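Local structure of Cas13d (uncultured Ruminococcus sp, 6IV9) at residues A[356-361]-A[486-491]; A[367-372]-A[410-415]; A[378-383]-A[406-411]. The protein binds CRISPR RNA and, through two HEPN domains, matures that guide and cleaves target RNA in the type VI-D CRISPR system. The protein carries 2 engineered substitutions. All coordinates share one frame; numbering follows the deposited sequence.

Contact 1: A[356-361]-A[486-491]; sequences IIRLYY and DSEKKN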
loop_
_atom_site.group_PDB
_atom_site.type_symbol
_atom_site.label_atom_id
_atom_site.label_comp_id
_atom_site.label_asym_id
_atom_site.label_seq_id
_atom_site.Cartn_x
_atom_site.Cartn_y
_atom_site.Cartn_z
ATOM N N ILE A 356 17.426 -23.829 16.773
ATOM C CA ILE A 356 16.932 -22.512 17.244
ATOM C C ILE A 356 17.496 -21.418 16.342
ATOM O O ILE A 356 16.768 -20.518 16.003
ATOM C CB ILE A 356 17.311 -22.316 18.721
ATOM C CG1 ILE A 356 16.476 -23.237 19.606
ATOM C CG2 ILE A 356 17.186 -20.868 19.143
ATOM C CD1 ILE A 356 16.987 -23.352 20.996
ATOM N N ILE A 357 18.765 -21.524 15.984
ATOM C CA ILE A 357 19.403 -20.490 15.135
ATOM C C ILE A 357 18.713 -20.462 13.770
ATOM O O ILE A 357 18.439 -19.388 13.291
ATOM C CB ILE A 357 20.917 -20.736 15.048
ATOM C CG1 ILE A 357 21.586 -20.460 16.394
ATOM C CG2 ILE A 357 21.526 -19.907 13.947
ATOM C CD1 ILE A 357 22.994 -20.984 16.510
ATOM N N ARG A 358 18.447 -21.625 13.192
ATOM C CA ARG A 358 17.775 -21.664 11.877
ATOM C C ARG A 358 16.358 -21.092 12.006
ATOM O O ARG A 358 15.964 -20.331 11.145
ATOM C CB ARG A 358 17.844 -23.077 11.311
ATOM C CG ARG A 358 19.266 -23.488 10.967
ATOM C CD ARG A 358 19.355 -24.753 10.149
ATOM N NE ARG A 358 18.792 -25.868 10.873
ATOM C CZ ARG A 358 19.502 -26.831 11.437
ATOM N NH1 ARG A 358 20.814 -26.851 11.315
ATOM N NH2 ARG A 358 18.896 -27.781 12.119
ATOM N N LEU A 359 15.648 -21.449 13.068
ATOM C CA LEU A 359 14.277 -20.929 13.270
ATOM C C LEU A 359 14.318 -19.410 13.453
ATOM O O LEU A 359 13.431 -18.752 12.980
ATOM C CB LEU A 359 13.634 -21.621 14.467
ATOM C CG LEU A 359 13.107 -23.026 14.201
ATOM C CD1 LEU A 359 12.882 -23.776 15.493
ATOM C CD2 LEU A 359 11.838 -22.985 13.384
ATOM N N TYR A 360 15.305 -18.910 14.175
ATOM C CA TYR A 360 15.424 -17.457 14.419
ATOM C C TYR A 360 15.691 -16.711 13.112
ATOM O O TYR A 360 15.126 -15.663 12.904
ATOM C CB TYR A 360 16.406 -17.134 15.537
ATOM C CG TYR A 360 16.222 -15.742 16.067
ATOM C CD1 TYR A 360 15.204 -15.452 16.945
ATOM C CD2 TYR A 360 17.029 -14.708 15.657
ATOM C CE1 TYR A 360 15.004 -14.174 17.425
ATOM C CE2 TYR A 360 16.851 -13.425 16.130
ATOM C CZ TYR A 360 15.834 -13.157 17.017
ATOM O OH TYR A 360 15.655 -11.904 17.494
ATOM N N TYR A 361 16.518 -17.283 12.244
ATOM C CA TYR A 361 16.763 -16.636 10.938
ATOM C C TYR A 361 15.427 -16.585 10.194
ATOM O O TYR A 361 15.142 -15.600 9.571
ATOM C CB TYR A 361 17.807 -17.375 10.101
ATOM C CG TYR A 361 18.071 -16.728 8.770
ATOM C CD1 TYR A 361 18.998 -15.719 8.646
ATOM C CD2 TYR A 361 17.377 -17.097 7.640
ATOM C CE1 TYR A 361 19.237 -15.090 7.443
ATOM C CE2 TYR A 361 17.596 -16.475 6.428
ATOM C CZ TYR A 361 18.535 -15.472 6.325
ATOM O OH TYR A 361 18.781 -14.855 5.145
ATOM N N ASP A 486 24.004 -21.446 6.161
ATOM C CA ASP A 486 24.253 -21.397 4.700
ATOM C C ASP A 486 23.051 -21.957 3.935
ATOM O O ASP A 486 22.792 -21.489 2.849
ATOM C CB ASP A 486 25.550 -22.107 4.325
ATOM C CG ASP A 486 26.780 -21.239 4.487
ATOM O OD1 ASP A 486 26.622 -20.063 4.781
ATOM O OD2 ASP A 486 27.883 -21.760 4.304
ATOM N N SER A 487 22.414 -22.988 4.467
ATOM C CA SER A 487 21.240 -23.603 3.801
ATOM C C SER A 487 19.982 -22.724 3.887
ATOM O O SER A 487 19.095 -22.957 3.097
ATOM C CB SER A 487 20.972 -24.987 4.304
ATOM O OG SER A 487 20.793 -24.992 5.700
ATOM N N GLU A 488 19.883 -21.852 4.884
ATOM C CA GLU A 488 18.659 -21.041 5.093
ATOM C C GLU A 488 18.754 -19.642 4.491
ATOM O O GLU A 488 17.723 -19.095 4.182
ATOM C CB GLU A 488 18.441 -20.798 6.583
ATOM C CG GLU A 488 18.618 -22.029 7.432
ATOM C CD GLU A 488 17.684 -23.179 7.121
ATOM O OE1 GLU A 488 16.477 -22.990 7.240
ATOM O OE2 GLU A 488 18.176 -24.253 6.777
ATOM N N LYS A 489 19.961 -19.126 4.314
ATOM C CA LYS A 489 20.155 -17.730 3.870
ATOM C C LYS A 489 19.522 -17.463 2.507
ATOM O O LYS A 489 19.619 -18.292 1.621
ATOM C CB LYS A 489 21.642 -17.382 3.858
ATOM C CG LYS A 489 22.232 -16.996 5.203
ATOM C CD LYS A 489 23.699 -16.687 5.113
ATOM C CE LYS A 489 24.324 -16.152 6.380
ATOM N NZ LYS A 489 23.344 -16.227 7.470
ATOM N N LYS A 490 18.906 -16.291 2.394
ATOM C CA LYS A 490 18.296 -15.832 1.132
ATOM C C LYS A 490 19.294 -14.895 0.458
ATOM O O LYS A 490 19.769 -14.000 1.108
ATOM C CB LYS A 490 16.940 -15.200 1.422
ATOM C CG LYS A 490 15.848 -16.215 1.687
ATOM C CD LYS A 490 15.276 -16.767 0.410
ATOM C CE LYS A 490 15.198 -18.271 0.359
ATOM N NZ LYS A 490 14.258 -18.824 1.359
ATOM N N ASN A 491 19.571 -15.131 -0.812
ATOM C CA ASN A 491 20.547 -14.341 -1.594
ATOM C C ASN A 491 19.855 -13.715 -2.810
ATOM O O ASN A 491 18.838 -14.218 -3.227
ATOM C CB ASN A 491 21.727 -15.218 -2.007
ATOM C CG ASN A 491 22.426 -15.864 -0.828
ATOM O OD1 ASN A 491 22.442 -17.079 -0.696
ATOM N ND2 ASN A 491 23.013 -15.059 0.029
#
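Tyr361 carries the polar part of this contact. The backbone N of Lys490 donates a nearly straight hydrogen bond to its OH, with an N-to-OH distance of 3.1 Å and an angle of 167°. Asn330 holds the Tyr361 hydroxyl and also bonds the carbonyl oxygen of Lys490, so helix side chain and loop backbone share it.

Packing follows the same ring. CG of Tyr361 lies opposite the backbone N about the CA-CB bond (chi1 -180°), and the phenol reaches out from the helix to the loop. CE2 of Tyr361 lies 3.5 Å from the carbonyl oxygen of Glu488. The OH of Tyr361 is 3.4 Å from CA of Lys489. The Lys489 side chain crosses the tyrosine at about a right angle, and its amine forms a salt bridge with Glu482. Phe333 meets the Tyr361 ring in an edge-to-face stack.

The charged pair is looser. CD of Arg358 sits 3.6 Å from OE2 of Glu488, but NE of Arg358 stays 4.4 Å from that oxygen, beyond salt-bridge range. The guanidinium and carboxylate planes are 50° apart. Ser487 OG donates to Glu488 OE2, on the lone pair facing away from the other carboxylate oxygen.

This is surface packing of a loop, between helices 467-475 and 497-505, against the side of helix 353-366 in the helical body of Cas13d.

Contact 2: A[367-372]-A[410-415]; sequences KSQKNL and LLFCNY. With nucleotides of chain B.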
loop_
_atom_site.group_PDB
_atom_site.type_symbol
_atom_site.label_atom_id
_atom_site.label_comp_id
_atom_site.label_asym_id
_atom_site.label_seq_id
_atom_site.Cartn_x
_atom_site.Cartn_y
_atom_site.Cartn_z
ATOM N N LYS A 367 9.937 -14.685 8.163
ATOM C CA LYS A 367 8.720 -14.333 8.923
ATOM C C LYS A 367 7.629 -15.376 8.682
ATOM O O LYS A 367 6.514 -15.017 8.393
ATOM C CB LYS A 367 8.312 -12.881 8.689
ATOM C CG LYS A 367 9.335 -11.849 9.135
ATOM C CD LYS A 367 8.728 -10.554 9.550
ATOM C CE LYS A 367 9.736 -9.437 9.628
ATOM N NZ LYS A 367 10.857 -9.760 10.519
ATOM N N SER A 368 7.973 -16.643 8.918
ATOM C CA SER A 368 7.053 -17.806 8.798
ATOM C C SER A 368 5.920 -17.689 9.815
ATOM O O SER A 368 4.858 -18.196 9.566
ATOM C CB SER A 368 7.762 -19.110 8.927
ATOM O OG SER A 368 8.494 -19.378 7.768
ATOM N N GLN A 369 6.133 -16.921 10.878
ATOM C CA GLN A 369 5.106 -16.676 11.925
ATOM C C GLN A 369 3.935 -15.877 11.334
ATOM O O GLN A 369 2.886 -15.852 11.944
ATOM C CB GLN A 369 5.698 -15.986 13.150
ATOM C CG GLN A 369 6.059 -14.534 12.924
ATOM C CD GLN A 369 7.461 -14.384 12.391
ATOM O OE1 GLN A 369 8.073 -15.339 11.958
ATOM N NE2 GLN A 369 7.962 -13.167 12.388
ATOM N N LYS A 370 4.156 -15.250 10.185
ATOM C CA LYS A 370 3.125 -14.417 9.522
ATOM C C LYS A 370 2.396 -15.221 8.445
ATOM O O LYS A 370 1.646 -14.626 7.688
ATOM C CB LYS A 370 3.758 -13.134 8.999
ATOM C CG LYS A 370 4.020 -12.098 10.068
ATOM C CD LYS A 370 4.770 -10.931 9.552
ATOM C CE LYS A 370 4.862 -9.824 10.566
ATOM N NZ LYS A 370 5.201 -8.539 9.941
ATOM N N ASN A 371 2.702 -16.510 8.362
ATOM C CA ASN A 371 2.037 -17.430 7.413
ATOM C C ASN A 371 1.392 -18.616 8.152
ATOM O O ASN A 371 1.321 -19.670 7.569
ATOM C CB ASN A 371 2.952 -17.818 6.258
ATOM C CG ASN A 371 2.153 -18.397 5.121
ATOM O OD1 ASN A 371 0.998 -18.054 4.951
ATOM N ND2 ASN A 371 2.738 -19.320 4.389
ATOM N N LEU A 372 1.024 -18.435 9.417
ATOM C CA LEU A 372 0.416 -19.468 10.296
ATOM C C LEU A 372 -1.111 -19.574 10.133
ATOM O O LEU A 372 -1.631 -20.620 10.442
ATOM C CB LEU A 372 0.733 -19.064 11.734
ATOM C CG LEU A 372 1.823 -19.820 12.473
ATOM C CD1 LEU A 372 2.802 -20.478 11.542
ATOM C CD2 LEU A 372 2.515 -18.923 13.469
ATOM N N LEU A 410 8.750 -17.560 20.926
ATOM C CA LEU A 410 8.319 -18.762 21.674
ATOM C C LEU A 410 6.968 -19.226 21.132
ATOM O O LEU A 410 6.800 -20.398 20.927
ATOM C CB LEU A 410 8.160 -18.379 23.140
ATOM C CG LEU A 410 9.444 -18.121 23.914
ATOM C CD1 LEU A 410 9.116 -17.848 25.364
ATOM C CD2 LEU A 410 10.391 -19.293 23.794
ATOM N N LEU A 411 6.046 -18.297 20.922
ATOM C CA LEU A 411 4.709 -18.649 20.383
ATOM C C LEU A 411 4.854 -19.221 18.972
ATOM O O LEU A 411 4.185 -20.165 18.658
ATOM C CB LEU A 411 3.859 -17.384 20.351
ATOM C CG LEU A 411 3.574 -16.751 21.707
ATOM C CD1 LEU A 411 2.554 -15.647 21.564
ATOM C CD2 LEU A 411 3.095 -17.797 22.688
ATOM N N PHE A 412 5.716 -18.623 18.166
ATOM C CA PHE A 412 5.903 -19.087 16.775
ATOM C C PHE A 412 6.391 -20.536 16.768
ATOM O O PHE A 412 5.827 -21.358 16.094
ATOM C CB PHE A 412 6.976 -18.219 16.126
ATOM C CG PHE A 412 7.607 -18.770 14.876
ATOM C CD1 PHE A 412 6.837 -19.220 13.824
ATOM C CD2 PHE A 412 8.978 -18.800 14.738
ATOM C CE1 PHE A 412 7.426 -19.714 12.678
ATOM C CE2 PHE A 412 9.562 -19.289 13.589
ATOM C CZ PHE A 412 8.785 -19.746 12.565
ATOM N N CYS A 413 7.399 -20.834 17.571
ATOM C CA CYS A 413 7.957 -22.206 17.641
ATOM C C CYS A 413 6.895 -23.185 18.151
ATOM O O CYS A 413 6.833 -24.294 17.679
ATOM C CB CYS A 413 9.208 -22.214 18.501
ATOM S SG CYS A 413 10.601 -21.405 17.684
ATOM N N ASN A 414 6.057 -22.731 19.057
ATOM C CA ASN A 414 5.009 -23.595 19.633
ATOM C C ASN A 414 4.076 -24.087 18.534
ATOM O O ASN A 414 3.760 -25.255 18.536
ATOM C CB ASN A 414 4.155 -22.800 20.605
ATOM C CG ASN A 414 3.072 -23.643 21.225
ATOM O OD1 ASN A 414 3.360 -24.529 22.004
ATOM N ND2 ASN A 414 1.837 -23.377 20.870
ATOM N N TYR A 415 3.664 -23.202 17.633
ATOM C CA TYR A 415 2.703 -23.586 16.575
ATOM C C TYR A 415 3.373 -24.098 15.301
ATOM O O TYR A 415 2.726 -24.789 14.545
ATOM C CB TYR A 415 1.832 -22.379 16.262
ATOM C CG TYR A 415 0.876 -22.018 17.360
ATOM C CD1 TYR A 415 -0.207 -22.818 17.638
ATOM C CD2 TYR A 415 1.049 -20.876 18.108
ATOM C CE1 TYR A 415 -1.101 -22.493 18.634
ATOM C CE2 TYR A 415 0.162 -20.529 19.101
ATOM C CZ TYR A 415 -0.914 -21.347 19.365
ATOM O OH TYR A 415 -1.798 -21.022 20.325
ATOM P P C B 33 -1.718 -12.054 10.553
ATOM O OP1 C B 33 -0.624 -12.268 11.525
ATOM O OP2 C B 33 -2.886 -11.188 10.840
ATOM O "O5'" C B 33 -1.089 -11.466 9.211
ATOM C "C5'" C B 33 0.064 -12.073 8.607
ATOM C "C4'" C B 33 0.354 -11.484 7.273
ATOM O "O4'" C B 33 -0.668 -11.898 6.335
ATOM C "C3'" C B 33 0.318 -9.967 7.182
ATOM O "O3'" C B 33 1.539 -9.408 7.625
ATOM C "C2'" C B 33 0.112 -9.765 5.700
ATOM O "O2'" C B 33 1.270 -10.044 4.933
ATOM C "C1'" C B 33 -0.926 -10.844 5.420
ATOM N N1 C B 33 -2.313 -10.349 5.588
ATOM C C2 C B 33 -2.874 -9.649 4.519
ATOM O O2 C B 33 -2.174 -9.427 3.518
ATOM N N3 C B 33 -4.142 -9.199 4.621
ATOM C C4 C B 33 -4.831 -9.389 5.750
ATOM N N4 C B 33 -6.091 -8.974 5.786
ATOM C C5 C B 33 -4.299 -10.131 6.841
ATOM C C6 C B 33 -3.053 -10.607 6.709
ATOM P P U B 43 12.444 -6.379 11.871
ATOM O OP1 U B 43 11.662 -7.042 10.764
ATOM O OP2 U B 43 11.979 -6.508 13.251
ATOM O "O5'" U B 43 13.900 -6.990 11.706
ATOM C "C5'" U B 43 14.997 -6.516 12.499
ATOM C "C4'" U B 43 16.127 -7.521 12.462
ATOM O "O4'" U B 43 16.626 -7.504 11.111
ATOM C "C3'" U B 43 17.352 -7.176 13.327
ATOM O "O3'" U B 43 17.107 -7.752 14.600
ATOM C "C2'" U B 43 18.492 -7.839 12.541
ATOM O "O2'" U B 43 18.360 -9.226 12.761
ATOM C "C1'" U B 43 18.053 -7.581 11.092
ATOM N N1 U B 43 18.589 -6.338 10.519
ATOM C C2 U B 43 19.936 -6.276 10.255
ATOM O O2 U B 43 20.688 -7.213 10.428
ATOM N N3 U B 43 20.374 -5.076 9.770
ATOM C C4 U B 43 19.625 -3.956 9.523
ATOM O O4 U B 43 20.175 -2.952 9.073
ATOM C C5 U B 43 18.238 -4.093 9.818
ATOM C C6 U B 43 17.777 -5.248 10.297
ATOM P P U B 34 1.524 -8.065 8.427
ATOM O OP1 U B 34 2.938 -7.631 8.588
ATOM O OP2 U B 34 0.631 -8.159 9.561
ATOM O "O5'" U B 34 0.856 -7.125 7.363
ATOM C "C5'" U B 34 0.128 -5.950 7.747
ATOM C "C4'" U B 34 -0.544 -5.375 6.533
ATOM O "O4'" U B 34 -1.553 -6.255 5.995
ATOM C "C3'" U B 34 -1.282 -4.063 6.759
ATOM O "O3'" U B 34 -0.288 -3.028 6.752
ATOM C "C2'" U B 34 -2.193 -4.034 5.541
ATOM O "O2'" U B 34 -1.460 -3.617 4.398
ATOM C "C1'" U B 34 -2.620 -5.500 5.472
ATOM N N1 U B 34 -3.816 -5.801 6.280
ATOM C C2 U B 34 -5.001 -5.324 5.769
ATOM O O2 U B 34 -5.059 -4.682 4.737
ATOM N N3 U B 34 -6.101 -5.601 6.519
ATOM C C4 U B 34 -6.147 -6.292 7.703
ATOM O O4 U B 34 -7.231 -6.513 8.212
ATOM C C5 U B 34 -4.886 -6.784 8.162
ATOM C C6 U B 34 -3.780 -6.500 7.460
#
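Gln369 and Phe412 bring the backbones closest, with their CA atoms 5.5 Å apart, where the 3-10 turn 368-370 lies against helix 400-418. CB of Gln369 reaches CD1 of Phe412 at 3.5 Å. The glutamine CG sits between the backbone N and the carbonyl carbon (chi1 72°), and the chain bends again at chi2. This fold brings OE1 over the centre of one ring face, 4.3 Å above its plane. NE2 of Gln369 is held by the carbonyl of Phe363. CB of Ser368 packs 3.8 Å from CE1 of Phe412, while its OG bonds Asp362. Leu372 comes in at the ring edge, with CD2 4.3 Å from CD1 of Phe412, and also touches CB of Tyr415.

The first side-chain bonds of Lys367, just before the turn, and Lys370, within it, point away from the helix. NZ of Lys367 donates to OP1 of U43 of chain B, and NZ of Lys370 to OP1 of U34 of the same guide RNA, both at 2.8 Å.

Segment 367-372 thus has two chemical sides. Apolar contacts seat it on the helix, while both lysines bond phosphates and probably offset part of their charge.

Contact 3: A[378-383]-A[406-411]; sequences KLREKM and LMDFLL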
loop_
_atom_site.group_PDB
_atom_site.type_symbol
_atom_site.label_atom_id
_atom_site.label_comp_id
_atom_site.label_asym_id
_atom_site.label_seq_id
_atom_site.Cartn_x
_atom_site.Cartn_y
_atom_site.Cartn_z
ATOM N N LYS A 378 -1.376 -10.882 17.943
ATOM C CA LYS A 378 -2.666 -10.736 18.652
ATOM C C LYS A 378 -2.693 -11.657 19.871
ATOM O O LYS A 378 -3.209 -11.248 20.884
ATOM C CB LYS A 378 -3.836 -10.965 17.703
ATOM C CG LYS A 378 -5.170 -10.458 18.210
ATOM C CD LYS A 378 -6.327 -10.958 17.414
ATOM C CE LYS A 378 -7.037 -9.869 16.654
ATOM N NZ LYS A 378 -7.515 -8.801 17.562
ATOM N N LEU A 379 -2.180 -12.874 19.737
ATOM C CA LEU A 379 -2.158 -13.811 20.881
ATOM C C LEU A 379 -1.279 -13.227 21.987
ATOM O O LEU A 379 -1.720 -13.200 23.119
ATOM C CB LEU A 379 -1.602 -15.153 20.414
ATOM C CG LEU A 379 -2.546 -15.987 19.564
ATOM C CD1 LEU A 379 -1.808 -17.146 18.944
ATOM C CD2 LEU A 379 -3.723 -16.476 20.383
ATOM N N ARG A 380 -0.098 -12.740 21.629
ATOM C CA ARG A 380 0.814 -12.150 22.635
ATOM C C ARG A 380 0.139 -10.931 23.267
ATOM O O ARG A 380 0.217 -10.785 24.469
ATOM C CB ARG A 380 2.145 -11.774 21.988
ATOM C CG ARG A 380 3.077 -11.005 22.904
ATOM C CD ARG A 380 3.123 -9.545 22.553
ATOM N NE ARG A 380 3.697 -9.393 21.235
ATOM C CZ ARG A 380 3.613 -8.303 20.506
ATOM N NH1 ARG A 380 2.936 -7.268 20.955
ATOM N NH2 ARG A 380 4.214 -8.246 19.336
ATOM N N GLU A 381 -0.516 -10.104 22.463
ATOM C CA GLU A 381 -1.188 -8.904 23.009
ATOM C C GLU A 381 -2.285 -9.318 23.999
ATOM O O GLU A 381 -2.412 -8.672 25.001
ATOM C CB GLU A 381 -1.770 -8.059 21.883
ATOM C CG GLU A 381 -0.751 -7.201 21.178
ATOM C CD GLU A 381 -1.311 -6.475 19.967
ATOM O OE1 GLU A 381 -0.700 -5.498 19.546
ATOM O OE2 GLU A 381 -2.359 -6.893 19.450
ATOM N N LYS A 382 -3.071 -10.334 23.680
ATOM C CA LYS A 382 -4.126 -10.793 24.607
ATOM C C LYS A 382 -3.487 -11.345 25.884
ATOM O O LYS A 382 -4.039 -11.119 26.942
ATOM C CB LYS A 382 -5.051 -11.801 23.930
ATOM C CG LYS A 382 -5.800 -11.268 22.717
ATOM C CD LYS A 382 -7.301 -11.409 22.811
ATOM C CE LYS A 382 -8.072 -10.477 21.902
ATOM N NZ LYS A 382 -9.077 -9.678 22.634
ATOM N N MET A 383 -2.377 -12.064 25.764
ATOM C CA MET A 383 -1.721 -12.637 26.960
ATOM C C MET A 383 -1.281 -11.498 27.872
ATOM O O MET A 383 -1.484 -11.595 29.065
ATOM C CB MET A 383 -0.492 -13.467 26.585
ATOM C CG MET A 383 -0.808 -14.802 25.980
ATOM S SD MET A 383 0.572 -15.536 25.112
ATOM C CE MET A 383 1.451 -16.325 26.450
ATOM N N LEU A 406 11.189 -11.870 21.511
ATOM C CA LEU A 406 11.427 -13.111 22.279
ATOM C C LEU A 406 10.100 -13.802 22.579
ATOM O O LEU A 406 10.022 -14.983 22.381
ATOM C CB LEU A 406 12.171 -12.742 23.563
ATOM C CG LEU A 406 13.598 -12.269 23.333
ATOM C CD1 LEU A 406 14.155 -11.558 24.544
ATOM C CD2 LEU A 406 14.479 -13.423 22.920
ATOM N N MET A 407 9.098 -13.058 23.021
ATOM C CA MET A 407 7.779 -13.647 23.339
ATOM C C MET A 407 7.135 -14.214 22.071
ATOM O O MET A 407 6.687 -15.333 22.101
ATOM C CB MET A 407 6.865 -12.590 23.955
ATOM C CG MET A 407 7.331 -12.097 25.305
ATOM S SD MET A 407 6.341 -10.753 25.965
ATOM C CE MET A 407 6.898 -10.715 27.664
ATOM N N ASP A 408 7.155 -13.452 20.984
ATOM C CA ASP A 408 6.570 -13.879 19.691
ATOM C C ASP A 408 7.303 -15.132 19.196
ATOM O O ASP A 408 6.660 -16.018 18.689
ATOM C CB ASP A 408 6.621 -12.738 18.674
ATOM C CG ASP A 408 5.649 -11.606 18.960
ATOM O OD1 ASP A 408 4.918 -11.698 19.933
ATOM O OD2 ASP A 408 5.618 -10.662 18.195
ATOM N N PHE A 409 8.616 -15.181 19.373
ATOM C CA PHE A 409 9.405 -16.343 18.904
ATOM C C PHE A 409 8.976 -17.625 19.622
ATOM O O PHE A 409 8.870 -18.631 18.969
ATOM C CB PHE A 409 10.897 -16.103 19.076
ATOM C CG PHE A 409 11.722 -17.209 18.484
ATOM C CD1 PHE A 409 11.880 -17.322 17.117
ATOM C CD2 PHE A 409 12.300 -18.167 19.291
ATOM C CE1 PHE A 409 12.638 -18.341 16.570
ATOM C CE2 PHE A 409 13.045 -19.193 18.743
ATOM C CZ PHE A 409 13.214 -19.275 17.388
ATOM N N LEU A 410 8.750 -17.560 20.926
ATOM C CA LEU A 410 8.319 -18.762 21.674
ATOM C C LEU A 410 6.968 -19.226 21.132
ATOM O O LEU A 410 6.800 -20.398 20.927
ATOM C CB LEU A 410 8.160 -18.379 23.140
ATOM C CG LEU A 410 9.444 -18.121 23.914
ATOM C CD1 LEU A 410 9.116 -17.848 25.364
ATOM C CD2 LEU A 410 10.391 -19.293 23.794
ATOM N N LEU A 411 6.046 -18.297 20.922
ATOM C CA LEU A 411 4.709 -18.649 20.383
ATOM C C LEU A 411 4.854 -19.221 18.972
ATOM O O LEU A 411 4.185 -20.165 18.658
ATOM C CB LEU A 411 3.859 -17.384 20.351
ATOM C CG LEU A 411 3.574 -16.751 21.707
ATOM C CD1 LEU A 411 2.554 -15.647 21.564
ATOM C CD2 LEU A 411 3.095 -17.797 22.688
#
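NE of Arg380 donates to OD1 of Asp408 at 2.9 Å, in a nearly straight bond of 171°. NH2 of Arg380 donates to OD2 of Asp408 at 3.0 Å. The grip is side-on, with one nitrogen to each oxygen. Both oxygens are met on their syn sides, and the guanidinium and carboxylate planes are only 12° apart. Two bends, at chi2 and chi3, turn the arginine chain so that the guanidinium edge faces the aspartate. Tyr404 adds a cation-pi contact to Arg380.

Apolar groups pack beside the salt bridge. CD1 of Leu411 lies 3.9 Å from CB of Arg380 and 4.1 Å from SD of Met383, whose side chain runs past it in the opposite direction. CB of Leu379 is 4.3 Å from CD1 of Leu411. CB of Met407 touches CG of Arg380, and Phe458 of helix 436-464 packs on both methionines.

The axes of helix segments 378-383 and 406-411 come within 10.0 Å and cross at 116°. Arg380 is buried, and Asp408 probably balances its charge across this crossing. Two bonds fix the guanidinium in rotation as well as in position.

In the fold
From the N terminus, the chain enters helix 353-366 with the first segment of contact 1. It passes the 3-10 turn of contact 2 and then helix 376-386 of contact 3. Helix 400-418 follows and supplies the second segment of both contacts 2 and 3, which share Leu410 and Leu411. Contact 3 closes the shortest loop, within the span of contact 2. Contact 1 closes last, at 486-491, and encloses both. The centres of contacts 2 and 3 are about 10 Å apart. Phe409, Phe412 and Cys413 of helix 400-418 also pack on helix 353-366, and this links contact 1 to the other two.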